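Putative lipoprotein (Bacteroides fragilis, PDB 3QNK) probably binds glycans at the outer membrane for import, as a SusD-like lipoprotein built on an alpha-alpha superhelix. Local coordinates at residues 5-10 against 87-92. Sequence-based numbering, arbitrary orientation.
Sequences LDEIAD and CNRFFE
Arg89 reaches out from its helix to two consecutive acidic residues, Asp6 and Glu7, and the whole contact consists of this three-residue salt-bridge network, which buries only 131 Å² in all. Toward Asp6 the charge pairing is reinforced by two weak hydrogen bonds from a single donor: Arg89 NE lies 3.3 Å from Asp6 OD1, with an N-H...O angle of 156°, and equally far from Asp6 OD2, where the bond is more bent. NE thus faces both oxygens of the carboxylate, whose CG sits at the edge of the guanidinium in its plane, although the two flat groups are turned 64° from each other. Asp6 CG stands between its backbone N and carbonyl carbon (chi1 68°), which directs the carboxylate at the helix. Toward Glu7 the interaction is a salt bridge: Arg89 NH2 lies 3.0 Å from Glu7 OE2, which approaches the guanidinium obliquely. The Glu7 side chain, bent at chi2, crosses that of Arg89 at about a right angle. NE and NH2 are therefore divided between the two acids.

Other groups share the acidic ends: Trp14 NE1 donates a hydrogen bond to Asp6 OD2, while Arg85 makes a long, weak ion pair with Glu7 OE2. At the surface of the helical superhelix, the network ties the short 3-10 turn of the N-terminal segment to helix 76-93, with helix 17-29 touching both segments through Tyr23, which meets Leu5 of 5-10 and Arg89 of 87-92, and helix 101-126 packing against Phe90 and Phe91.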
ATOM      1  N   LEU B   5       0.640 -16.427  -4.374  1.00 73.39           N
ATOM      2  CA  LEU B   5       1.501 -16.920  -5.460  1.00 74.76           C
ATOM      3  C   LEU B   5       0.802 -17.876  -6.432  1.00 79.55           C
ATOM      4  O   LEU B   5       1.046 -17.771  -7.633  1.00 82.00           O
ATOM      5  CB  LEU B   5       2.760 -17.600  -4.889  1.00 75.03           C
ATOM      6  CG  LEU B   5       3.913 -17.801  -5.871  1.00 81.15           C
ATOM      7  CD1 LEU B   5       4.746 -16.540  -6.001  1.00 81.62           C
ATOM      8  CD2 LEU B   5       4.765 -18.968  -5.471  1.00 81.72           C
ATOM      9  N   ASP B   6      -0.073 -18.776  -5.937  1.00 75.46           N
ATOM     10  CA  ASP B   6      -0.771 -19.769  -6.770  1.00 76.91           C
ATOM     11  C   ASP B   6      -1.674 -19.142  -7.871  1.00 84.51           C
ATOM     12  O   ASP B   6      -1.953 -19.819  -8.865  1.00 86.53           O
ATOM     13  CB  ASP B   6      -1.565 -20.781  -5.909  1.00 77.67           C
ATOM     14  CG  ASP B   6      -2.776 -20.267  -5.158  1.00 85.40           C
ATOM     15  OD1 ASP B   6      -2.769 -19.083  -4.756  1.00 85.00           O
ATOM     16  OD2 ASP B   6      -3.713 -21.075  -4.913  1.00 90.85           O
ATOM     17  N   GLU B   7      -2.062 -17.849  -7.736  1.00 81.99           N
ATOM     18  CA  GLU B   7      -2.910 -17.139  -8.707  1.00 83.62           C
ATOM     19  C   GLU B   7      -2.177 -16.859 -10.051  1.00 95.30           C
ATOM     20  O   GLU B   7      -2.836 -16.705 -11.089  1.00 97.06           O
ATOM     21  CB  GLU B   7      -3.460 -15.841  -8.101  1.00 82.77           C
ATOM     22  CG  GLU B   7      -4.325 -16.068  -6.866  1.00 85.28           C
ATOM     23  CD  GLU B   7      -5.646 -15.325  -6.821  1.00108.47           C
ATOM     24  OE1 GLU B   7      -6.369 -15.314  -7.844  1.00 97.26           O
ATOM     25  OE2 GLU B   7      -5.992 -14.809  -5.733  1.00114.75           O
ATOM     26  N   ILE B   8      -0.830 -16.853 -10.031  1.00 95.31           N
ATOM     27  CA  ILE B   8       0.046 -16.631 -11.190  1.00 98.03           C
ATOM     28  C   ILE B   8       0.190 -17.927 -12.027  1.00107.86           C
ATOM     29  O   ILE B   8       0.382 -17.857 -13.249  1.00109.07           O
ATOM     30  CB  ILE B   8       1.428 -16.116 -10.663  1.00100.40           C
ATOM     31  CG1 ILE B   8       1.313 -14.773  -9.892  1.00 98.92           C
ATOM     32  CG2 ILE B   8       2.509 -16.042 -11.732  1.00103.00           C
ATOM     33  CD1 ILE B   8       0.604 -13.596 -10.622  1.00103.85           C
ATOM     34  N   ALA B   9       0.084 -19.100 -11.365  1.00107.08           N
ATOM     35  CA  ALA B   9       0.279 -20.421 -11.971  1.00109.63           C
ATOM     36  C   ALA B   9      -1.005 -21.153 -12.393  1.00116.86           C
ATOM     37  O   ALA B   9      -2.127 -20.750 -12.053  1.00115.23           O
ATOM     38  CB  ALA B   9       1.062 -21.308 -11.017  1.00109.92           C
ATOM     39  N   ASP B  10      -0.773 -22.265 -13.147  1.00117.61           N
ATOM     40  CA  ASP B  10      -1.712 -23.238 -13.713  1.00119.28           C
ATOM     41  C   ASP B  10      -2.466 -24.024 -12.613  1.00123.49           C
ATOM     42  O   ASP B  10      -2.002 -24.114 -11.470  1.00121.93           O
ATOM     43  CB  ASP B  10      -0.940 -24.217 -14.625  1.00122.83           C
ATOM     44  N   CYS B  87      -1.634 -16.673   4.074  1.00 57.62           N
ATOM     45  CA  CYS B  87      -1.459 -17.813   4.999  1.00 60.00           C
ATOM     46  C   CYS B  87      -2.662 -18.727   4.943  1.00 65.19           C
ATOM     47  O   CYS B  87      -2.495 -19.945   4.799  1.00 67.32           O
ATOM     48  CB  CYS B  87      -1.223 -17.351   6.431  1.00 60.96           C
ATOM     49  SG  CYS B  87       0.293 -16.394   6.671  1.00 65.15           S
ATOM     50  N   ASN B  88      -3.881 -18.138   5.076  1.00 59.28           N
ATOM     51  CA  ASN B  88      -5.168 -18.842   5.079  1.00 58.61           C
ATOM     52  C   ASN B  88      -5.379 -19.623   3.799  1.00 63.75           C
ATOM     53  O   ASN B  88      -5.974 -20.701   3.842  1.00 66.13           O
ATOM     54  CB  ASN B  88      -6.314 -17.867   5.307  1.00 54.07           C
ATOM     55  CG  ASN B  88      -6.322 -17.236   6.673  1.00 68.34           C
ATOM     56  OD1 ASN B  88      -5.796 -17.786   7.649  1.00 57.31           O
ATOM     57  ND2 ASN B  88      -6.944 -16.067   6.772  1.00 65.70           N
ATOM     58  N   ARG B  89      -4.867 -19.102   2.671  1.00 58.97           N
ATOM     59  CA  ARG B  89      -4.949 -19.806   1.400  1.00 60.42           C
ATOM     60  C   ARG B  89      -4.113 -21.054   1.452  1.00 66.76           C
ATOM     61  O   ARG B  89      -4.568 -22.105   1.020  1.00 68.78           O
ATOM     62  CB  ARG B  89      -4.490 -18.919   0.249  1.00 60.43           C
ATOM     63  CG  ARG B  89      -4.364 -19.676  -1.069  1.00 66.63           C
ATOM     64  CD  ARG B  89      -5.677 -19.823  -1.800  1.00 65.14           C
ATOM     65  NE  ARG B  89      -5.621 -19.087  -3.056  1.00 82.73           N
ATOM     66  CZ  ARG B  89      -6.470 -18.128  -3.410  1.00101.58           C
ATOM     67  NH1 ARG B  89      -7.459 -17.771  -2.594  1.00 80.87           N
ATOM     68  NH2 ARG B  89      -6.329 -17.508  -4.571  1.00 95.25           N
ATOM     69  N   PHE B  90      -2.879 -20.945   1.982  1.00 63.72           N
ATOM     70  CA  PHE B  90      -1.989 -22.090   2.132  1.00 63.44           C
ATOM     71  C   PHE B  90      -2.742 -23.191   2.873  1.00 69.36           C
ATOM     72  O   PHE B  90      -2.898 -24.305   2.341  1.00 70.27           O
ATOM     73  CB  PHE B  90      -0.700 -21.696   2.881  1.00 62.95           C
ATOM     74  CG  PHE B  90       0.263 -22.855   3.091  1.00 63.99           C
ATOM     75  CD1 PHE B  90       0.141 -23.693   4.197  1.00 65.35           C
ATOM     76  CD2 PHE B  90       1.279 -23.111   2.178  1.00 64.54           C
ATOM     77  CE1 PHE B  90       1.004 -24.775   4.364  1.00 66.12           C
ATOM     78  CE2 PHE B  90       2.152 -24.179   2.364  1.00 67.23           C
ATOM     79  CZ  PHE B  90       2.023 -24.984   3.467  1.00 65.14           C
ATOM     80  N   PHE B  91      -3.288 -22.833   4.071  1.00 63.67           N
ATOM     81  CA  PHE B  91      -4.027 -23.752   4.932  1.00 63.30           C
ATOM     82  C   PHE B  91      -5.232 -24.405   4.211  1.00 70.59           C
ATOM     83  O   PHE B  91      -5.487 -25.591   4.425  1.00 72.68           O
ATOM     84  CB  PHE B  91      -4.476 -23.048   6.210  1.00 62.09           C
ATOM     85  CG  PHE B  91      -3.346 -22.671   7.136  1.00 60.56           C
ATOM     86  CD1 PHE B  91      -2.429 -23.625   7.566  1.00 62.53           C
ATOM     87  CD2 PHE B  91      -3.233 -21.372   7.628  1.00 58.67           C
ATOM     88  CE1 PHE B  91      -1.390 -23.272   8.432  1.00 62.40           C
ATOM     89  CE2 PHE B  91      -2.207 -21.025   8.502  1.00 59.07           C
ATOM     90  CZ  PHE B  91      -1.294 -21.973   8.900  1.00 58.57           C
ATOM     91  N   GLU B  92      -5.905 -23.667   3.322  1.00 67.05           N
ATOM     92  CA  GLU B  92      -7.024 -24.178   2.533  1.00 69.09           C
ATOM     93  C   GLU B  92      -6.591 -25.187   1.475  1.00 75.72           C
ATOM     94  O   GLU B  92      -7.290 -26.178   1.257  1.00 78.13           O
ATOM     95  CB  GLU B  92      -7.773 -23.033   1.813  1.00 70.34           C
ATOM     96  CG  GLU B  92      -8.665 -22.178   2.703  1.00 85.60           C
ATOM     97  CD  GLU B  92      -9.406 -21.027   2.042  1.00109.19           C
ATOM     98  OE1 GLU B  92      -9.086 -20.677   0.881  1.00106.50           O
ATOM     99  OE2 GLU B  92     -10.312 -20.468   2.703  1.00 94.82           O
TER